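PDB 5JGF: vacuolar aminopeptidase 1 from Saccharomyces cerevisiae, which removes N-terminal amino acids, preferably neutral or hydrophobic ones, from peptides in the vacuole as a zinc-dependent dodecamer and is the main Cvt-pathway cargo. Local coordinates for residues N66-R80 / T283-D296. Sequence-based numbering, arbitrary orientation.
Sequences NGTNLSAFILGKNWR and TEESDLFSTVTLYD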
ATOM      1  N   ASN D  66      -9.437   6.012  52.886  1.00 14.98           N
ATOM      2  CA  ASN D  66     -10.378   5.991  51.765  1.00 16.10           C
ATOM      3  C   ASN D  66     -11.241   4.731  51.712  1.00 16.61           C
ATOM      4  O   ASN D  66     -12.025   4.551  50.779  1.00 17.49           O
ATOM      5  CB  ASN D  66      -9.595   6.127  50.450  1.00 16.87           C
ATOM      6  CG  ASN D  66     -10.462   6.589  49.294  1.00 19.43           C
ATOM      7  OD1 ASN D  66     -10.999   7.693  49.318  1.00 19.39           O
ATOM      8  ND2 ASN D  66     -10.599   5.742  48.272  1.00 19.03           N
ATOM      9  N   GLY D  67     -11.097   3.865  52.711  1.00 16.50           N
ATOM     10  CA  GLY D  67     -11.855   2.626  52.740  1.00 15.34           C
ATOM     11  C   GLY D  67     -11.336   1.594  51.747  1.00 14.11           C
ATOM     12  O   GLY D  67     -11.952   0.549  51.557  1.00 12.80           O
ATOM     13  N   THR D  68     -10.191   1.878  51.127  1.00 14.93           N
ATOM     14  CA  THR D  68      -9.611   0.980  50.125  1.00 14.50           C
ATOM     15  C   THR D  68      -8.097   0.793  50.252  1.00 15.03           C
ATOM     16  O   THR D  68      -7.483   0.115  49.428  1.00 14.36           O
ATOM     17  CB  THR D  68      -9.880   1.515  48.701  1.00 15.23           C
ATOM     18  OG1 THR D  68      -9.264   2.804  48.559  1.00 14.36           O
ATOM     19  CG2 THR D  68     -11.369   1.652  48.444  1.00 14.80           C
ATOM     20  N   ASN D  69      -7.507   1.393  51.281  1.00 13.42           N
ATOM     21  CA  ASN D  69      -6.061   1.356  51.519  1.00 14.82           C
ATOM     22  C   ASN D  69      -5.916   0.998  53.003  1.00 16.07           C
ATOM     23  O   ASN D  69      -6.293   1.784  53.873  1.00 16.46           O
ATOM     24  CB  ASN D  69      -5.517   2.759  51.210  1.00 13.71           C
ATOM     25  CG  ASN D  69      -4.000   2.884  51.322  1.00 12.99           C
ATOM     26  OD1 ASN D  69      -3.487   4.005  51.333  1.00 14.98           O
ATOM     27  ND2 ASN D  69      -3.283   1.768  51.387  1.00 13.80           N
ATOM     28  N   LEU D  70      -5.386  -0.188  53.288  1.00 15.57           N
ATOM     29  CA  LEU D  70      -5.250  -0.645  54.668  1.00 15.37           C
ATOM     30  C   LEU D  70      -3.831  -1.036  55.051  1.00 16.88           C
ATOM     31  O   LEU D  70      -3.088  -1.595  54.247  1.00 14.51           O
ATOM     32  CB  LEU D  70      -6.194  -1.833  54.903  1.00 14.90           C
ATOM     33  CG  LEU D  70      -6.229  -2.526  56.275  1.00 15.01           C
ATOM     34  CD1 LEU D  70      -7.580  -3.182  56.471  1.00 17.34           C
ATOM     35  CD2 LEU D  70      -5.115  -3.557  56.380  1.00 14.56           C
ATOM     36  N   SER D  71      -3.459  -0.724  56.288  1.00 14.40           N
ATOM     37  CA  SER D  71      -2.141  -1.073  56.795  1.00 15.29           C
ATOM     38  C   SER D  71      -2.292  -1.699  58.173  1.00 15.92           C
ATOM     39  O   SER D  71      -2.818  -1.072  59.093  1.00 13.97           O
ATOM     40  CB  SER D  71      -1.244   0.160  56.897  1.00 16.03           C
ATOM     41  OG  SER D  71       0.045  -0.203  57.369  1.00 16.85           O
ATOM     42  N   ALA D  72      -1.856  -2.947  58.295  1.00 14.99           N
ATOM     43  CA  ALA D  72      -1.919  -3.663  59.562  1.00 15.31           C
ATOM     44  C   ALA D  72      -0.482  -3.795  60.026  1.00 16.23           C
ATOM     45  O   ALA D  72       0.406  -4.100  59.225  1.00 15.75           O
ATOM     46  CB  ALA D  72      -2.534  -5.039  59.363  1.00 14.00           C
ATOM     47  N   PHE D  73      -0.235  -3.555  61.309  1.00 16.77           N
ATOM     48  CA  PHE D  73       1.123  -3.660  61.805  1.00 15.09           C
ATOM     49  C   PHE D  73       1.238  -4.146  63.241  1.00 16.29           C
ATOM     50  O   PHE D  73       0.302  -4.036  64.036  1.00 15.57           O
ATOM     51  CB  PHE D  73       1.853  -2.321  61.632  1.00 16.62           C
ATOM     52  CG  PHE D  73       1.165  -1.145  62.283  1.00 19.94           C
ATOM     53  CD1 PHE D  73       1.635  -0.627  63.488  1.00 20.49           C
ATOM     54  CD2 PHE D  73       0.079  -0.526  61.669  1.00 18.59           C
ATOM     55  CE1 PHE D  73       1.036   0.497  64.069  1.00 20.66           C
ATOM     56  CE2 PHE D  73      -0.526   0.596  62.241  1.00 20.82           C
ATOM     57  CZ  PHE D  73      -0.044   1.109  63.443  1.00 17.58           C
ATOM     58  N   ILE D  74       2.402  -4.710  63.540  1.00 16.41           N
ATOM     59  CA  ILE D  74       2.717  -5.238  64.858  1.00 16.82           C
ATOM     60  C   ILE D  74       4.000  -4.544  65.295  1.00 17.51           C
ATOM     61  O   ILE D  74       5.029  -4.651  64.626  1.00 18.02           O
ATOM     62  CB  ILE D  74       2.962  -6.755  64.801  1.00 17.25           C
ATOM     63  CG1 ILE D  74       1.784  -7.445  64.104  1.00 16.28           C
ATOM     64  CG2 ILE D  74       3.144  -7.310  66.214  1.00 17.29           C
ATOM     65  CD1 ILE D  74       2.014  -8.920  63.831  1.00 19.28           C
ATOM     66  N   LEU D  75       3.932  -3.828  66.412  1.00 17.07           N
ATOM     67  CA  LEU D  75       5.080  -3.095  66.930  1.00 17.06           C
ATOM     68  C   LEU D  75       5.500  -3.657  68.285  1.00 19.24           C
ATOM     69  O   LEU D  75       4.713  -3.667  69.230  1.00 18.95           O
ATOM     70  CB  LEU D  75       4.719  -1.613  67.060  1.00 17.58           C
ATOM     71  CG  LEU D  75       5.741  -0.633  67.648  1.00 18.41           C
ATOM     72  CD1 LEU D  75       7.049  -0.678  66.867  1.00 18.53           C
ATOM     73  CD2 LEU D  75       5.149   0.764  67.617  1.00 18.45           C
ATOM     74  N   GLY D  76       6.740  -4.123  68.368  1.00 18.92           N
ATOM     75  CA  GLY D  76       7.231  -4.698  69.608  1.00 19.60           C
ATOM     76  C   GLY D  76       7.703  -3.672  70.619  1.00 19.17           C
ATOM     77  O   GLY D  76       8.278  -2.647  70.260  1.00 19.28           O
ATOM     78  N   LYS D  77       7.462  -3.958  71.893  1.00 21.07           N
ATOM     79  CA  LYS D  77       7.861  -3.064  72.971  1.00 21.02           C
ATOM     80  C   LYS D  77       9.356  -2.781  72.936  1.00 20.11           C
ATOM     81  O   LYS D  77       9.796  -1.687  73.289  1.00 20.69           O
ATOM     82  CB  LYS D  77       7.492  -3.679  74.323  1.00 24.20           C
ATOM     83  CG  LYS D  77       7.981  -2.885  75.525  1.00 26.62           C
ATOM     84  CD  LYS D  77       7.620  -3.589  76.825  1.00 30.04           C
ATOM     85  CE  LYS D  77       8.203  -2.863  78.030  1.00 31.50           C
ATOM     86  NZ  LYS D  77       7.949  -3.613  79.296  1.00 34.44           N
ATOM     87  N   ASN D  78      10.135  -3.763  72.497  1.00 20.12           N
ATOM     88  CA  ASN D  78      11.584  -3.615  72.447  1.00 20.99           C
ATOM     89  C   ASN D  78      12.141  -3.230  71.084  1.00 20.24           C
ATOM     90  O   ASN D  78      13.345  -3.329  70.849  1.00 17.87           O
ATOM     91  CB  ASN D  78      12.248  -4.903  72.930  1.00 23.35           C
ATOM     92  CG  ASN D  78      11.840  -5.259  74.344  1.00 25.86           C
ATOM     93  OD1 ASN D  78      11.844  -4.403  75.225  1.00 27.21           O
ATOM     94  ND2 ASN D  78      11.490  -6.523  74.568  1.00 26.94           N
ATOM     95  N   TRP D  79      11.272  -2.783  70.186  1.00 19.84           N
ATOM     96  CA  TRP D  79      11.725  -2.386  68.857  1.00 19.19           C
ATOM     97  C   TRP D  79      12.592  -1.132  68.917  1.00 20.47           C
ATOM     98  O   TRP D  79      12.382  -0.257  69.759  1.00 20.85           O
ATOM     99  CB  TRP D  79      10.526  -2.111  67.941  1.00 19.00           C
ATOM    100  CG  TRP D  79      10.930  -1.618  66.574  1.00 19.21           C
ATOM    101  CD1 TRP D  79      11.465  -2.361  65.558  1.00 19.42           C
ATOM    102  CD2 TRP D  79      10.873  -0.267  66.095  1.00 19.13           C
ATOM    103  NE1 TRP D  79      11.745  -1.557  64.478  1.00 17.74           N
ATOM    104  CE2 TRP D  79      11.391  -0.268  64.779  1.00 18.54           C
ATOM    105  CE3 TRP D  79      10.436   0.944  66.651  1.00 20.51           C
ATOM    106  CZ2 TRP D  79      11.484   0.897  64.008  1.00 18.23           C
ATOM    107  CZ3 TRP D  79      10.526   2.105  65.883  1.00 21.91           C
ATOM    108  CH2 TRP D  79      11.047   2.069  64.572  1.00 21.91           C
ATOM    109  N   ARG D  80      13.576  -1.063  68.028  1.00 20.28           N
ATOM    110  CA  ARG D  80      14.450   0.098  67.925  1.00 22.75           C
ATOM    111  C   ARG D  80      14.746   0.290  66.443  1.00 21.39           C
ATOM    112  O   ARG D  80      14.680  -0.665  65.669  1.00 19.67           O
ATOM    113  CB  ARG D  80      15.744  -0.105  68.729  1.00 24.89           C
ATOM    114  CG  ARG D  80      16.555  -1.328  68.365  1.00 31.97           C
ATOM    115  CD  ARG D  80      17.560  -1.643  69.470  1.00 38.64           C
ATOM    116  NE  ARG D  80      18.303  -2.874  69.213  1.00 43.26           N
ATOM    117  CZ  ARG D  80      19.403  -2.948  68.469  1.00 46.83           C
ATOM    118  NH1 ARG D  80      19.902  -1.854  67.905  1.00 47.57           N
ATOM    119  NH2 ARG D  80      20.002  -4.118  68.289  1.00 48.25           N
ATOM    120  N   THR D 283       3.890  -8.788  71.851  1.00 28.66           N
ATOM    121  CA  THR D 283       4.469  -7.473  71.677  1.00 29.46           C
ATOM    122  C   THR D 283       5.263  -6.985  72.879  1.00 29.10           C
ATOM    123  O   THR D 283       6.137  -6.137  72.737  1.00 28.83           O
ATOM    124  CB  THR D 283       3.374  -6.469  71.319  1.00 30.05           C
ATOM    125  OG1 THR D 283       2.284  -6.601  72.241  1.00 33.53           O
ATOM    126  CG2 THR D 283       2.861  -6.762  69.908  1.00 30.88           C
ATOM    127  N   GLU D 284       4.979  -7.525  74.060  1.00 31.14           N
ATOM    128  CA  GLU D 284       5.702  -7.119  75.268  1.00 33.37           C
ATOM    129  C   GLU D 284       7.151  -7.596  75.226  1.00 32.61           C
ATOM    130  O   GLU D 284       8.034  -6.990  75.834  1.00 31.71           O
ATOM    131  CB  GLU D 284       5.019  -7.704  76.510  1.00 36.91           C
ATOM    132  CG  GLU D 284       3.558  -7.323  76.646  1.00 44.18           C
ATOM    133  CD  GLU D 284       3.349  -6.107  77.522  1.00 48.18           C
ATOM    134  OE1 GLU D 284       3.478  -6.244  78.758  1.00 50.72           O
ATOM    135  OE2 GLU D 284       3.065  -5.019  76.981  1.00 50.04           O
ATOM    136  N   GLU D 285       7.386  -8.681  74.493  1.00 32.98           N
ATOM    137  CA  GLU D 285       8.715  -9.276  74.378  1.00 35.14           C
ATOM    138  C   GLU D 285       9.435  -8.995  73.055  1.00 33.47           C
ATOM    139  O   GLU D 285      10.662  -8.869  73.015  1.00 35.80           O
ATOM    140  CB  GLU D 285       8.600 -10.791  74.578  1.00 40.78           C
ATOM    141  CG  GLU D 285       8.284 -11.217  76.008  1.00 50.05           C
ATOM    142  CD  GLU D 285       7.555 -12.548  76.084  1.00 55.33           C
ATOM    143  OE1 GLU D 285       6.321 -12.537  76.285  1.00 58.64           O
ATOM    144  OE2 GLU D 285       8.208 -13.604  75.936  1.00 59.01           O
ATOM    145  N   SER D 286       8.667  -8.887  71.980  1.00 29.30           N
ATOM    146  CA  SER D 286       9.214  -8.666  70.642  1.00 25.07           C
ATOM    147  C   SER D 286       9.969  -7.359  70.402  1.00 23.43           C
ATOM    148  O   SER D 286       9.646  -6.320  70.979  1.00 21.30           O
ATOM    149  CB  SER D 286       8.084  -8.787  69.612  1.00 25.38           C
ATOM    150  OG  SER D 286       8.567  -8.578  68.298  1.00 23.04           O
ATOM    151  N   ASP D 287      10.976  -7.424  69.532  1.00 20.65           N
ATOM    152  CA  ASP D 287      11.766  -6.252  69.169  1.00 20.89           C
ATOM    153  C   ASP D 287      11.608  -5.963  67.674  1.00 19.38           C
ATOM    154  O   ASP D 287      12.447  -5.301  67.064  1.00 18.27           O
ATOM    155  CB  ASP D 287      13.250  -6.465  69.498  1.00 21.45           C
ATOM    156  CG  ASP D 287      13.853  -7.656  68.770  1.00 24.81           C
ATOM    157  OD1 ASP D 287      15.066  -7.897  68.942  1.00 24.86           O
ATOM    158  OD2 ASP D 287      13.124  -8.354  68.033  1.00 24.07           O
ATOM    159  N   LEU D 288      10.518  -6.451  67.091  1.00 19.18           N
ATOM    160  CA  LEU D 288      10.269  -6.249  65.666  1.00 19.12           C
ATOM    161  C   LEU D 288       9.105  -5.309  65.360  1.00 19.00           C
ATOM    162  O   LEU D 288       8.256  -5.040  66.212  1.00 18.77           O
ATOM    163  CB  LEU D 288      10.000  -7.598  64.990  1.00 18.49           C
ATOM    164  CG  LEU D 288      11.096  -8.662  65.085  1.00 19.65           C
ATOM    165  CD1 LEU D 288      10.566  -9.982  64.547  1.00 21.16           C
ATOM    166  CD2 LEU D 288      12.323  -8.218  64.310  1.00 20.31           C
ATOM    167  N   PHE D 289       9.091  -4.815  64.124  1.00 18.16           N
ATOM    168  CA  PHE D 289       8.040  -3.937  63.615  1.00 16.85           C
ATOM    169  C   PHE D 289       7.698  -4.610  62.284  1.00 17.43           C
ATOM    170  O   PHE D 289       8.514  -4.614  61.360  1.00 17.45           O
ATOM    171  CB  PHE D 289       8.589  -2.520  63.387  1.00 16.24           C
ATOM    172  CG  PHE D 289       7.527  -1.470  63.120  1.00 17.07           C
ATOM    173  CD1 PHE D 289       7.821  -0.120  63.293  1.00 17.33           C
ATOM    174  CD2 PHE D 289       6.253  -1.823  62.677  1.00 18.91           C
ATOM    175  CE1 PHE D 289       6.866   0.865  63.034  1.00 19.82           C
ATOM    176  CE2 PHE D 289       5.290  -0.844  62.413  1.00 19.83           C
ATOM    177  CZ  PHE D 289       5.596   0.501  62.592  1.00 19.25           C
ATOM    178  N   SER D 290       6.508  -5.199  62.207  1.00 16.81           N
ATOM    179  CA  SER D 290       6.066  -5.913  61.008  1.00 16.27           C
ATOM    180  C   SER D 290       4.782  -5.319  60.454  1.00 16.82           C
ATOM    181  O   SER D 290       3.949  -4.815  61.204  1.00 15.56           O
ATOM    182  CB  SER D 290       5.822  -7.390  61.341  1.00 16.64           C
ATOM    183  OG  SER D 290       6.963  -7.982  61.935  1.00 16.49           O
ATOM    184  N   THR D 291       4.611  -5.382  59.137  1.00 15.65           N
ATOM    185  CA  THR D 291       3.402  -4.841  58.542  1.00 14.23           C
ATOM    186  C   THR D 291       3.067  -5.394  57.170  1.00 14.88           C
ATOM    187  O   THR D 291       3.946  -5.786  56.406  1.00 13.05           O
ATOM    188  CB  THR D 291       3.474  -3.299  58.391  1.00 15.58           C
ATOM    189  OG1 THR D 291       2.317  -2.836  57.678  1.00 14.68           O
ATOM    190  CG2 THR D 291       4.712  -2.886  57.608  1.00 14.32           C
ATOM    191  N   VAL D 292       1.772  -5.443  56.893  1.00 15.43           N
ATOM    192  CA  VAL D 292       1.272  -5.829  55.588  1.00 14.86           C
ATOM    193  C   VAL D 292       0.436  -4.608  55.238  1.00 14.24           C
ATOM    194  O   VAL D 292      -0.498  -4.258  55.961  1.00 13.62           O
ATOM    195  CB  VAL D 292       0.349  -7.059  55.615  1.00 13.51           C
ATOM    196  CG1 VAL D 292      -0.360  -7.190  54.258  1.00 15.48           C
ATOM    197  CG2 VAL D 292       1.157  -8.314  55.886  1.00 13.95           C
ATOM    198  N   THR D 293       0.799  -3.928  54.160  1.00 13.08           N
ATOM    199  CA  THR D 293       0.055  -2.759  53.739  1.00 12.81           C
ATOM    200  C   THR D 293      -0.546  -3.072  52.376  1.00 14.32           C
ATOM    201  O   THR D 293       0.153  -3.524  51.468  1.00 12.42           O
ATOM    202  CB  THR D 293       0.964  -1.520  53.690  1.00 14.22           C
ATOM    203  OG1 THR D 293       1.453  -1.250  55.015  1.00 15.95           O
ATOM    204  CG2 THR D 293       0.194  -0.303  53.195  1.00 13.71           C
ATOM    205  N   LEU D 294      -1.855  -2.850  52.270  1.00 13.73           N
ATOM    206  CA  LEU D 294      -2.629  -3.126  51.065  1.00 13.92           C
ATOM    207  C   LEU D 294      -3.026  -1.821  50.385  1.00 14.46           C
ATOM    208  O   LEU D 294      -3.673  -0.965  50.993  1.00 12.35           O
ATOM    209  CB  LEU D 294      -3.878  -3.922  51.442  1.00 13.29           C
ATOM    210  CG  LEU D 294      -3.596  -5.173  52.281  1.00 13.58           C
ATOM    211  CD1 LEU D 294      -4.910  -5.848  52.647  1.00 14.40           C
ATOM    212  CD2 LEU D 294      -2.692  -6.127  51.507  1.00 12.96           C
ATOM    213  N   TYR D 295      -2.646  -1.689  49.118  1.00 13.98           N
ATOM    214  CA  TYR D 295      -2.909  -0.478  48.349  1.00 12.48           C
ATOM    215  C   TYR D 295      -4.013  -0.582  47.308  1.00 12.63           C
ATOM    216  O   TYR D 295      -4.303  -1.656  46.778  1.00 12.49           O
ATOM    217  CB  TYR D 295      -1.627  -0.041  47.635  1.00 13.47           C
ATOM    218  CG  TYR D 295      -0.477   0.262  48.566  1.00 12.62           C
ATOM    219  CD1 TYR D 295      -0.392   1.489  49.222  1.00 13.86           C
ATOM    220  CD2 TYR D 295       0.523  -0.683  48.798  1.00 13.18           C
ATOM    221  CE1 TYR D 295       0.665   1.769  50.084  1.00 13.47           C
ATOM    222  CE2 TYR D 295       1.582  -0.415  49.661  1.00 13.58           C
ATOM    223  CZ  TYR D 295       1.647   0.811  50.298  1.00 14.43           C
ATOM    224  OH  TYR D 295       2.694   1.079  51.149  1.00 14.63           O
ATOM    225  N   ASP D 296      -4.612   0.565  47.018  1.00 12.27           N
ATOM    226  CA  ASP D 296      -5.656   0.677  46.012  1.00 13.60           C
ATOM    227  C   ASP D 296      -4.933   1.251  44.792  1.00 12.05           C
ATOM    228  O   ASP D 296      -3.751   1.589  44.865  1.00 12.87           O
ATOM    229  CB  ASP D 296      -6.726   1.668  46.497  1.00 12.29           C
ATOM    230  CG  ASP D 296      -7.956   1.719  45.600  1.00 15.43           C
ATOM    231  OD1 ASP D 296      -8.838   2.566  45.871  1.00 14.29           O
ATOM    232  OD2 ASP D 296      -8.058   0.927  44.637  1.00 15.10           O
TER
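With CG of both Trp79 (chi1 177°) and Phe289 (chi1 -169°) trans to the backbone N, the two rings meet edge to face, the edge of Phe289 directed at the indole face. Phe289 begins strand 289-295, which runs antiparallel to 69-76 in the mixed sheet of the M18 metallopeptidase fold; Trp79 closes the turn after 69-76. The six-membered ring of Trp79 and the Phe289 ring have centroids 5.2 Å apart and planes nearly perpendicular, while Phe289 CB sits 3.7 Å from the centroid of the indole five-membered ring in a CH-pi contact. Leu75 CD1 covers one face of Phe289, 4.0 Å from its centroid. Trp79 NE1 is held separately by Gly84 O, and an alanine in place of the tryptophan would probably leave a gap beside Phe289 and Gly84 O without this donor. The type I turn, Gly76 to Trp79, folds against 283-287: Lys77 N donates to Thr283 O, and Asn78 ND2 reaches Glu285 O from above its carbonyl plane.

Along the strands, the hydrogen-bonded pairs Leu70-Leu294, Ala72-Val292 and Ile74-Ser290 send their side chains to the face where helices 25-38 and 261-278 pack. On the other face, Phe73 packs on helix 312-324, and Ser71 OG and Thr293 OG1 share a hydrogen bond of 2.9 Å. Ala72 O takes two donors, Val292 N in its carbonyl plane and Thr291 OG1 above it. At the far end of the pair, Thr68 OG1 donates to Asp296 OD1 at 2.7 Å, meeting it from above the carboxylate plane.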